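Local coordinates for extracellular solute-binding protein family 1 (Arthrobacter chlorophenolicus, PDB 4R2F) that binds the disaccharide laminaribiose and probably delivers it to a membrane transporter as an extracellular solute-binding protein, at residues T196-I210 / D395-L408. Sequence-based numbering, arbitrary orientation.
Sequences TGSGAGNNIGNHLMI and DGGQALNQFTQTVL. With BGC (beta-D-glucopyranose), chain B; BGC (beta-D-glucopyranose), chain C.
Asn206 and Thr404 meet where helix 204-210 crosses helix 398-408 at 83°, beside the sugar site of this solute-binding-protein fold. Asn206 ND2 donates to Thr404 OG1 (2.7 Å), which lies tilted from the amide plane, and the hydroxyl donates to Leu400 O. At chi1 -55° OG1 sits opposite the carbonyl carbon, facing Asn206, while methyl CG2 presses on Gly205 C at 3.4 Å; a side chain at Gly205 would point into it. A valine in place of Thr404 would probably leave Asn206 ND2 without its protein acceptor, the amide then held mainly by water. Met209 is a knob among Phe403, Thr404, Val407 and Leu408; its chain, bent at chi2 and chi3, sets SD oblique to the Phe403 ring in a Met-aromatic contact, 4.9 Å from the centroid. In the loop before helix 204-210, Ser198 O accepts from Gln405 NE2 (3.1 Å), while Ser198 OG bonds to Val255 O. Toward the ligand, a water lies within hydrogen-bonding distance of Asn206 OD1, Asp395 O and O6 of the chain B glucose. That O6 receives a nearly straight bond (172°) from His207 NE2 and donates to Asp395 OD1, while the glucose O4 donates to Asp395 OD2 at 2.5 Å.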
ATOM      1  N   THR A 196       5.574 -12.617  -6.045  1.00 32.96           N
ATOM      2  CA  THR A 196       4.661 -11.505  -6.258  1.00 27.33           C
ATOM      3  C   THR A 196       3.343 -12.067  -6.817  1.00 38.19           C
ATOM      4  O   THR A 196       3.181 -13.274  -6.916  1.00 33.58           O
ATOM      5  CB  THR A 196       5.285 -10.426  -7.159  1.00 34.93           C
ATOM      6  OG1 THR A 196       4.525  -9.223  -7.042  1.00 28.42           O
ATOM      7  CG2 THR A 196       5.317 -10.862  -8.607  1.00 29.74           C
ATOM      8  N   GLY A 197       2.407 -11.194  -7.160  1.00 25.16           N
ATOM      9  CA  GLY A 197       1.160 -11.622  -7.717  1.00 32.02           C
ATOM     10  C   GLY A 197       0.367 -10.463  -8.250  1.00 36.84           C
ATOM     11  O   GLY A 197       0.379  -9.390  -7.658  1.00 28.46           O
ATOM     12  N   SER A 198      -0.358 -10.706  -9.339  1.00 27.36           N
ATOM     13  CA  SER A 198      -1.232  -9.698  -9.954  1.00 20.64           C
ATOM     14  C   SER A 198      -2.605 -10.219 -10.306  1.00 32.99           C
ATOM     15  O   SER A 198      -3.307  -9.634 -11.145  1.00 27.34           O
ATOM     16  CB  SER A 198      -0.566  -9.084 -11.191  1.00 28.65           C
ATOM     17  OG  SER A 198      -0.395 -10.040 -12.219  1.00 31.18           O
ATOM     18  N   GLY A 199      -3.025 -11.271  -9.611  1.00 30.78           N
ATOM     19  CA  GLY A 199      -4.355 -11.823  -9.827  1.00 32.86           C
ATOM     20  C   GLY A 199      -5.422 -10.888  -9.338  1.00 30.82           C
ATOM     21  O   GLY A 199      -5.113  -9.823  -8.797  1.00 36.45           O
ATOM     22  N   ALA A 200      -6.686 -11.289  -9.500  1.00 33.04           N
ATOM     23  CA  ALA A 200      -7.820 -10.452  -9.102  1.00 29.22           C
ATOM     24  C   ALA A 200      -7.717 -10.095  -7.620  1.00 29.97           C
ATOM     25  O   ALA A 200      -7.458 -10.954  -6.785  1.00 36.18           O
ATOM     26  CB  ALA A 200      -9.140 -11.164  -9.361  1.00 34.68           C
ATOM     27  N   GLY A 201      -7.913  -8.827  -7.308  1.00 31.64           N
ATOM     28  CA  GLY A 201      -7.806  -8.353  -5.932  1.00 26.45           C
ATOM     29  C   GLY A 201      -6.391  -8.127  -5.416  1.00 33.21           C
ATOM     30  O   GLY A 201      -6.205  -7.636  -4.315  1.00 29.88           O
ATOM     31  N   ASN A 202      -5.388  -8.504  -6.190  1.00 28.05           N
ATOM     32  CA  ASN A 202      -4.003  -8.440  -5.733  1.00 28.13           C
ATOM     33  C   ASN A 202      -3.268  -7.291  -6.429  1.00 28.99           C
ATOM     34  O   ASN A 202      -2.969  -7.358  -7.619  1.00 28.17           O
ATOM     35  CB  ASN A 202      -3.316  -9.778  -6.022  1.00 34.97           C
ATOM     36  CG  ASN A 202      -2.014  -9.920  -5.298  1.00 36.72           C
ATOM     37  OD1 ASN A 202      -1.554  -8.983  -4.655  1.00 28.63           O
ATOM     38  ND2 ASN A 202      -1.412 -11.090  -5.390  1.00 32.20           N
ATOM     39  N   ASN A 203      -2.965  -6.249  -5.659  1.00 26.86           N
ATOM     40  CA  ASN A 203      -2.244  -5.051  -6.139  1.00 26.33           C
ATOM     41  C   ASN A 203      -0.731  -5.042  -5.883  1.00 29.48           C
ATOM     42  O   ASN A 203      -0.010  -4.086  -6.237  1.00 30.03           O
ATOM     43  CB  ASN A 203      -2.874  -3.808  -5.485  1.00 26.85           C
ATOM     44  CG  ASN A 203      -4.319  -3.635  -5.859  1.00 31.25           C
ATOM     45  OD1 ASN A 203      -5.208  -3.545  -5.009  1.00 38.90           O
ATOM     46  ND2 ASN A 203      -4.567  -3.610  -7.132  1.00 31.57           N
ATOM     47  N   ILE A 204      -0.219  -6.122  -5.315  1.00 30.70           N
ATOM     48  CA  ILE A 204       1.197  -6.163  -4.958  1.00 22.41           C
ATOM     49  C   ILE A 204       2.094  -6.098  -6.203  1.00 25.32           C
ATOM     50  O   ILE A 204       3.144  -5.436  -6.186  1.00 28.16           O
ATOM     51  CB  ILE A 204       1.484  -7.403  -4.100  1.00 29.90           C
ATOM     52  CG1 ILE A 204       0.782  -7.257  -2.736  1.00 37.89           C
ATOM     53  CG2 ILE A 204       2.974  -7.672  -3.950  1.00 35.00           C
ATOM     54  CD1 ILE A 204       1.282  -6.116  -1.852  1.00 39.69           C
ATOM     55  N   GLY A 205       1.678  -6.764  -7.276  1.00 27.37           N
ATOM     56  CA  GLY A 205       2.387  -6.689  -8.552  1.00 25.76           C
ATOM     57  C   GLY A 205       2.499  -5.267  -9.052  1.00 23.92           C
ATOM     58  O   GLY A 205       3.580  -4.846  -9.493  1.00 29.99           O
ATOM     59  N   ASN A 206       1.383  -4.539  -8.999  1.00 28.59           N
ATOM     60  CA  ASN A 206       1.362  -3.108  -9.346  1.00 27.60           C
ATOM     61  C   ASN A 206       2.425  -2.382  -8.550  1.00 43.02           C
ATOM     62  O   ASN A 206       3.161  -1.550  -9.076  1.00 27.77           O
ATOM     63  CB  ASN A 206       0.013  -2.481  -9.000  1.00 35.25           C
ATOM     64  CG  ASN A 206      -1.110  -2.900  -9.923  1.00 36.42           C
ATOM     65  OD1 ASN A 206      -2.251  -2.506  -9.712  1.00 41.27           O
ATOM     66  ND2 ASN A 206      -0.796  -3.634 -10.973  1.00 27.11           N
ATOM     67  N   HIS A 207       2.519  -2.715  -7.266  1.00 30.14           N
ATOM     68  CA  HIS A 207       3.361  -1.958  -6.377  1.00 32.53           C
ATOM     69  C   HIS A 207       4.818  -2.262  -6.630  1.00 22.34           C
ATOM     70  O   HIS A 207       5.670  -1.387  -6.499  1.00 30.63           O
ATOM     71  CB  HIS A 207       3.003  -2.247  -4.931  1.00 33.95           C
ATOM     72  CG  HIS A 207       1.601  -1.865  -4.574  1.00 21.94           C
ATOM     73  ND1 HIS A 207       1.014  -2.213  -3.378  1.00 27.34           N
ATOM     74  CD2 HIS A 207       0.674  -1.140  -5.253  1.00 30.72           C
ATOM     75  CE1 HIS A 207      -0.217  -1.731  -3.336  1.00 26.56           C
ATOM     76  NE2 HIS A 207      -0.443  -1.071  -4.461  1.00 28.08           N
ATOM     77  N   LEU A 208       5.083  -3.512  -6.992  1.00 29.66           N
ATOM     78  CA  LEU A 208       6.389  -3.948  -7.383  1.00 29.56           C
ATOM     79  C   LEU A 208       6.871  -3.150  -8.594  1.00 32.42           C
ATOM     80  O   LEU A 208       8.018  -2.762  -8.636  1.00 26.33           O
ATOM     81  CB  LEU A 208       6.377  -5.443  -7.713  1.00 31.89           C
ATOM     82  CG  LEU A 208       7.721  -6.059  -8.061  1.00 38.21           C
ATOM     83  CD1 LEU A 208       8.785  -5.818  -6.986  1.00 34.38           C
ATOM     84  CD2 LEU A 208       7.548  -7.544  -8.337  1.00 38.44           C
ATOM     85  N   MET A 209       6.004  -2.924  -9.577  1.00 32.05           N
ATOM     86  CA  MET A 209       6.421  -2.223 -10.822  1.00 32.66           C
ATOM     87  C   MET A 209       6.997  -0.859 -10.419  1.00 32.36           C
ATOM     88  O   MET A 209       8.155  -0.517 -10.738  1.00 30.32           O
ATOM     89  CB  MET A 209       5.249  -2.054 -11.805  1.00 33.58           C
ATOM     90  CG  MET A 209       4.643  -3.332 -12.414  1.00 39.60           C
ATOM     91  SD  MET A 209       5.751  -4.427 -13.328  1.00 25.17           S
ATOM     92  CE  MET A 209       6.156  -5.635 -12.083  1.00 33.81           C
ATOM     93  N   ILE A 210       6.219  -0.137  -9.622  1.00 31.51           N
ATOM     94  CA  ILE A 210       6.595   1.203  -9.207  1.00 31.46           C
ATOM     95  C   ILE A 210       7.732   1.168  -8.205  1.00 35.56           C
ATOM     96  O   ILE A 210       8.650   1.977  -8.315  1.00 29.41           O
ATOM     97  CB  ILE A 210       5.420   2.008  -8.610  1.00 27.23           C
ATOM     98  CG1 ILE A 210       4.200   1.979  -9.526  1.00 33.45           C
ATOM     99  CG2 ILE A 210       5.852   3.459  -8.345  1.00 41.09           C
ATOM    100  CD1 ILE A 210       4.420   2.602 -10.878  1.00 36.26           C
ATOM    101  N   ASP A 395      -3.213   4.914  -9.427  1.00 32.76           N
ATOM    102  CA  ASP A 395      -3.278   3.791  -8.492  1.00 26.64           C
ATOM    103  C   ASP A 395      -4.427   2.814  -8.777  1.00 35.07           C
ATOM    104  O   ASP A 395      -4.233   1.608  -8.750  1.00 40.27           O
ATOM    105  CB  ASP A 395      -3.413   4.358  -7.070  1.00 33.46           C
ATOM    106  CG  ASP A 395      -3.460   3.292  -5.995  1.00 40.04           C
ATOM    107  OD1 ASP A 395      -2.592   2.401  -6.001  1.00 33.69           O
ATOM    108  OD2 ASP A 395      -4.341   3.372  -5.117  1.00 39.02           O
ATOM    109  N   GLY A 396      -5.612   3.344  -9.052  1.00 31.45           N
ATOM    110  CA  GLY A 396      -6.810   2.528  -9.185  1.00 40.36           C
ATOM    111  C   GLY A 396      -7.207   2.137 -10.602  1.00 36.33           C
ATOM    112  O   GLY A 396      -8.141   1.377 -10.771  1.00 45.91           O
ATOM    113  N   GLY A 397      -6.511   2.661 -11.607  1.00 41.01           N
ATOM    114  CA  GLY A 397      -6.964   2.544 -12.991  1.00 37.05           C
ATOM    115  C   GLY A 397      -6.376   1.372 -13.765  1.00 37.40           C
ATOM    116  O   GLY A 397      -5.439   0.684 -13.331  1.00 32.30           O
ATOM    117  N   GLN A 398      -6.933   1.169 -14.949  1.00 42.23           N
ATOM    118  CA  GLN A 398      -6.575   0.044 -15.807  1.00 35.93           C
ATOM    119  C   GLN A 398      -5.151   0.040 -16.290  1.00 37.33           C
ATOM    120  O   GLN A 398      -4.569  -1.026 -16.407  1.00 39.48           O
ATOM    121  CB  GLN A 398      -7.534  -0.021 -17.007  1.00 40.22           C
ATOM    122  CG  GLN A 398      -8.958  -0.389 -16.623  1.00 52.20           C
ATOM    123  CD  GLN A 398      -9.040  -1.715 -15.878  1.00 48.65           C
ATOM    124  OE1 GLN A 398      -9.731  -1.815 -14.870  1.00 72.69           O
ATOM    125  NE2 GLN A 398      -8.311  -2.731 -16.356  1.00 86.47           N
ATOM    126  N   ALA A 399      -4.565   1.214 -16.538  1.00 32.06           N
ATOM    127  CA  ALA A 399      -3.233   1.259 -17.140  1.00 32.85           C
ATOM    128  C   ALA A 399      -2.133   0.576 -16.323  1.00 33.46           C
ATOM    129  O   ALA A 399      -1.271  -0.105 -16.883  1.00 35.71           O
ATOM    130  CB  ALA A 399      -2.824   2.693 -17.453  1.00 39.48           C
ATOM    131  N   LEU A 400      -2.114   0.814 -15.008  1.00 29.84           N
ATOM    132  CA  LEU A 400      -1.107   0.215 -14.162  1.00 30.23           C
ATOM    133  C   LEU A 400      -1.352  -1.302 -14.078  1.00 25.05           C
ATOM    134  O   LEU A 400      -0.406  -2.071 -14.159  1.00 27.82           O
ATOM    135  CB  LEU A 400      -1.123   0.844 -12.755  1.00 29.50           C
ATOM    136  CG  LEU A 400      -0.086   0.342 -11.748  1.00 37.35           C
ATOM    137  CD1 LEU A 400       1.305   0.278 -12.351  1.00 35.63           C
ATOM    138  CD2 LEU A 400      -0.092   1.215 -10.490  1.00 33.62           C
ATOM    139  N   ASN A 401      -2.617  -1.707 -13.934  1.00 26.94           N
ATOM    140  CA  ASN A 401      -2.947  -3.138 -13.852  1.00 34.45           C
ATOM    141  C   ASN A 401      -2.406  -3.888 -15.045  1.00 41.45           C
ATOM    142  O   ASN A 401      -1.704  -4.896 -14.897  1.00 41.78           O
ATOM    143  CB  ASN A 401      -4.451  -3.368 -13.736  1.00 36.56           C
ATOM    144  CG  ASN A 401      -5.000  -2.984 -12.363  1.00 46.94           C
ATOM    145  OD1 ASN A 401      -6.039  -2.355 -12.253  1.00 68.77           O
ATOM    146  ND2 ASN A 401      -4.312  -3.385 -11.322  1.00 38.60           N
ATOM    147  N   GLN A 402      -2.699  -3.355 -16.225  1.00 33.12           N
ATOM    148  CA  GLN A 402      -2.360  -3.996 -17.521  1.00 28.49           C
ATOM    149  C   GLN A 402      -0.865  -3.979 -17.777  1.00 29.14           C
ATOM    150  O   GLN A 402      -0.278  -4.967 -18.222  1.00 37.89           O
ATOM    151  CB  GLN A 402      -3.198  -3.334 -18.656  1.00 38.48           C
ATOM    152  CG  GLN A 402      -4.695  -3.564 -18.405  1.00 38.24           C
ATOM    153  CD  GLN A 402      -5.668  -2.944 -19.412  1.00 84.00           C
ATOM    154  OE1 GLN A 402      -6.862  -3.293 -19.442  1.00 47.27           O
ATOM    155  NE2 GLN A 402      -5.179  -2.024 -20.217  1.00 38.68           N
ATOM    156  N   PHE A 403      -0.218  -2.877 -17.422  1.00 31.21           N
ATOM    157  CA  PHE A 403       1.239  -2.807 -17.470  1.00 31.84           C
ATOM    158  C   PHE A 403       1.866  -3.936 -16.661  1.00 29.40           C
ATOM    159  O   PHE A 403       2.753  -4.656 -17.137  1.00 33.59           O
ATOM    160  CB  PHE A 403       1.680  -1.443 -16.960  1.00 30.40           C
ATOM    161  CG  PHE A 403       3.145  -1.280 -16.807  1.00 33.68           C
ATOM    162  CD1 PHE A 403       3.992  -1.318 -17.905  1.00 31.60           C
ATOM    163  CD2 PHE A 403       3.696  -1.053 -15.561  1.00 45.34           C
ATOM    164  CE1 PHE A 403       5.349  -1.154 -17.752  1.00 35.70           C
ATOM    165  CE2 PHE A 403       5.046  -0.868 -15.414  1.00 37.57           C
ATOM    166  CZ  PHE A 403       5.881  -0.927 -16.511  1.00 38.58           C
ATOM    167  N   THR A 404       1.380  -4.112 -15.444  1.00 38.04           N
ATOM    168  CA  THR A 404       1.908  -5.141 -14.567  1.00 32.77           C
ATOM    169  C   THR A 404       1.750  -6.530 -15.190  1.00 25.39           C
ATOM    170  O   THR A 404       2.664  -7.343 -15.131  1.00 28.58           O
ATOM    171  CB  THR A 404       1.218  -5.114 -13.172  1.00 30.38           C
ATOM    172  OG1 THR A 404       1.318  -3.805 -12.599  1.00 30.72           O
ATOM    173  CG2 THR A 404       1.873  -6.119 -12.236  1.00 30.84           C
ATOM    174  N   GLN A 405       0.579  -6.812 -15.736  1.00 34.30           N
ATOM    175  CA  GLN A 405       0.316  -8.146 -16.225  1.00 28.84           C
ATOM    176  C   GLN A 405       1.157  -8.428 -17.453  1.00 28.98           C
ATOM    177  O   GLN A 405       1.666  -9.542 -17.646  1.00 36.39           O
ATOM    178  CB  GLN A 405      -1.176  -8.326 -16.452  1.00 30.13           C
ATOM    179  CG  GLN A 405      -1.934  -8.346 -15.125  1.00 30.77           C
ATOM    180  CD  GLN A 405      -3.404  -8.709 -15.227  1.00 33.06           C
ATOM    181  OE1 GLN A 405      -4.055  -8.446 -16.227  1.00 46.25           O
ATOM    182  NE2 GLN A 405      -3.936  -9.323 -14.177  1.00 48.91           N
ATOM    183  N   THR A 406       1.353  -7.395 -18.255  1.00 31.75           N
ATOM    184  CA  THR A 406       2.243  -7.472 -19.410  1.00 29.67           C
ATOM    185  C   THR A 406       3.680  -7.791 -19.026  1.00 37.56           C
ATOM    186  O   THR A 406       4.326  -8.655 -19.639  1.00 34.83           O
ATOM    187  CB  THR A 406       2.162  -6.147 -20.209  1.00 33.50           C
ATOM    188  OG1 THR A 406       0.893  -6.095 -20.881  1.00 40.40           O
ATOM    189  CG2 THR A 406       3.273  -6.010 -21.210  1.00 31.52           C
ATOM    190  N   VAL A 407       4.195  -7.110 -18.009  1.00 27.73           N
ATOM    191  CA  VAL A 407       5.570  -7.355 -17.596  1.00 30.25           C
ATOM    192  C   VAL A 407       5.714  -8.755 -16.983  1.00 25.66           C
ATOM    193  O   VAL A 407       6.677  -9.484 -17.270  1.00 33.40           O
ATOM    194  CB  VAL A 407       6.048  -6.274 -16.612  1.00 32.47           C
ATOM    195  CG1 VAL A 407       7.409  -6.619 -16.046  1.00 31.74           C
ATOM    196  CG2 VAL A 407       6.089  -4.914 -17.298  1.00 36.17           C
ATOM    197  N   LEU A 408       4.756  -9.124 -16.141  1.00 30.99           N
ATOM    198  CA  LEU A 408       4.850 -10.376 -15.396  1.00 31.73           C
ATOM    199  C   LEU A 408       4.666 -11.617 -16.300  1.00 36.37           C
ATOM    200  O   LEU A 408       4.983 -12.732 -15.889  1.00 31.24           O
ATOM    201  CB  LEU A 408       3.854 -10.384 -14.227  1.00 30.75           C
ATOM    202  CG  LEU A 408       4.172  -9.507 -13.006  1.00 23.93           C
ATOM    203  CD1 LEU A 408       3.164  -9.739 -11.906  1.00 40.38           C
ATOM    204  CD2 LEU A 408       5.593  -9.709 -12.483  1.00 35.92           C
TER
HETATM  205  C2  BGC B   2      -2.437   0.489  -0.425  1.00 26.35           C
HETATM  206  C3  BGC B   2      -3.357   1.631  -0.860  1.00 29.82           C
HETATM  207  C4  BGC B   2      -3.587   1.566  -2.364  1.00 26.66           C
HETATM  208  C5  BGC B   2      -4.113   0.191  -2.753  1.00 26.83           C
HETATM  209  C6  BGC B   2      -4.243   0.036  -4.274  1.00 27.09           C
HETATM  210  C1  BGC B   2      -3.150  -0.794  -0.815  1.00 24.00           C
HETATM  211  O2  BGC B   2      -2.193   0.532   0.976  1.00 27.54           O
HETATM  212  O3  BGC B   2      -2.788   2.891  -0.507  1.00 24.55           O
HETATM  213  O4  BGC B   2      -4.574   2.518  -2.739  1.00 29.45           O
HETATM  214  O5  BGC B   2      -3.250  -0.833  -2.248  1.00 23.42           O
HETATM  215  O6  BGC B   2      -2.968   0.129  -4.947  1.00 26.87           O
HETATM  216  C2  BGC C   1      -2.444  -3.862   1.011  1.00 35.34           C
HETATM  217  C3  BGC C   1      -3.151  -3.080  -0.108  1.00 26.98           C
HETATM  218  C4  BGC C   1      -3.356  -4.006  -1.315  1.00 27.67           C
HETATM  219  C5  BGC C   1      -4.067  -5.313  -0.876  1.00 27.01           C
HETATM  220  C6  BGC C   1      -4.375  -6.260  -2.042  1.00 31.84           C
HETATM  221  C1  BGC C   1      -3.197  -5.174   1.296  1.00 35.84           C
HETATM  222  O1  BGC C   1      -2.508  -5.958   2.269  1.00 52.00           O
HETATM  223  O2  BGC C   1      -2.356  -3.040   2.187  1.00 31.26           O
HETATM  224  O3  BGC C   1      -2.370  -1.889  -0.391  1.00 26.46           O
HETATM  225  O4  BGC C   1      -4.137  -3.415  -2.361  1.00 30.95           O
HETATM  226  O5  BGC C   1      -3.248  -5.939   0.074  1.00 33.84           O
HETATM  227  O6  BGC C   1      -3.177  -6.536  -2.772  1.00 29.88           O
HETATM  228  O   HOH W   1      -2.431  -0.480  -7.659  1.00 31.55           O
HETATM  229  O   HOH W   2      -2.334  -5.891 -11.935  1.00 38.53           O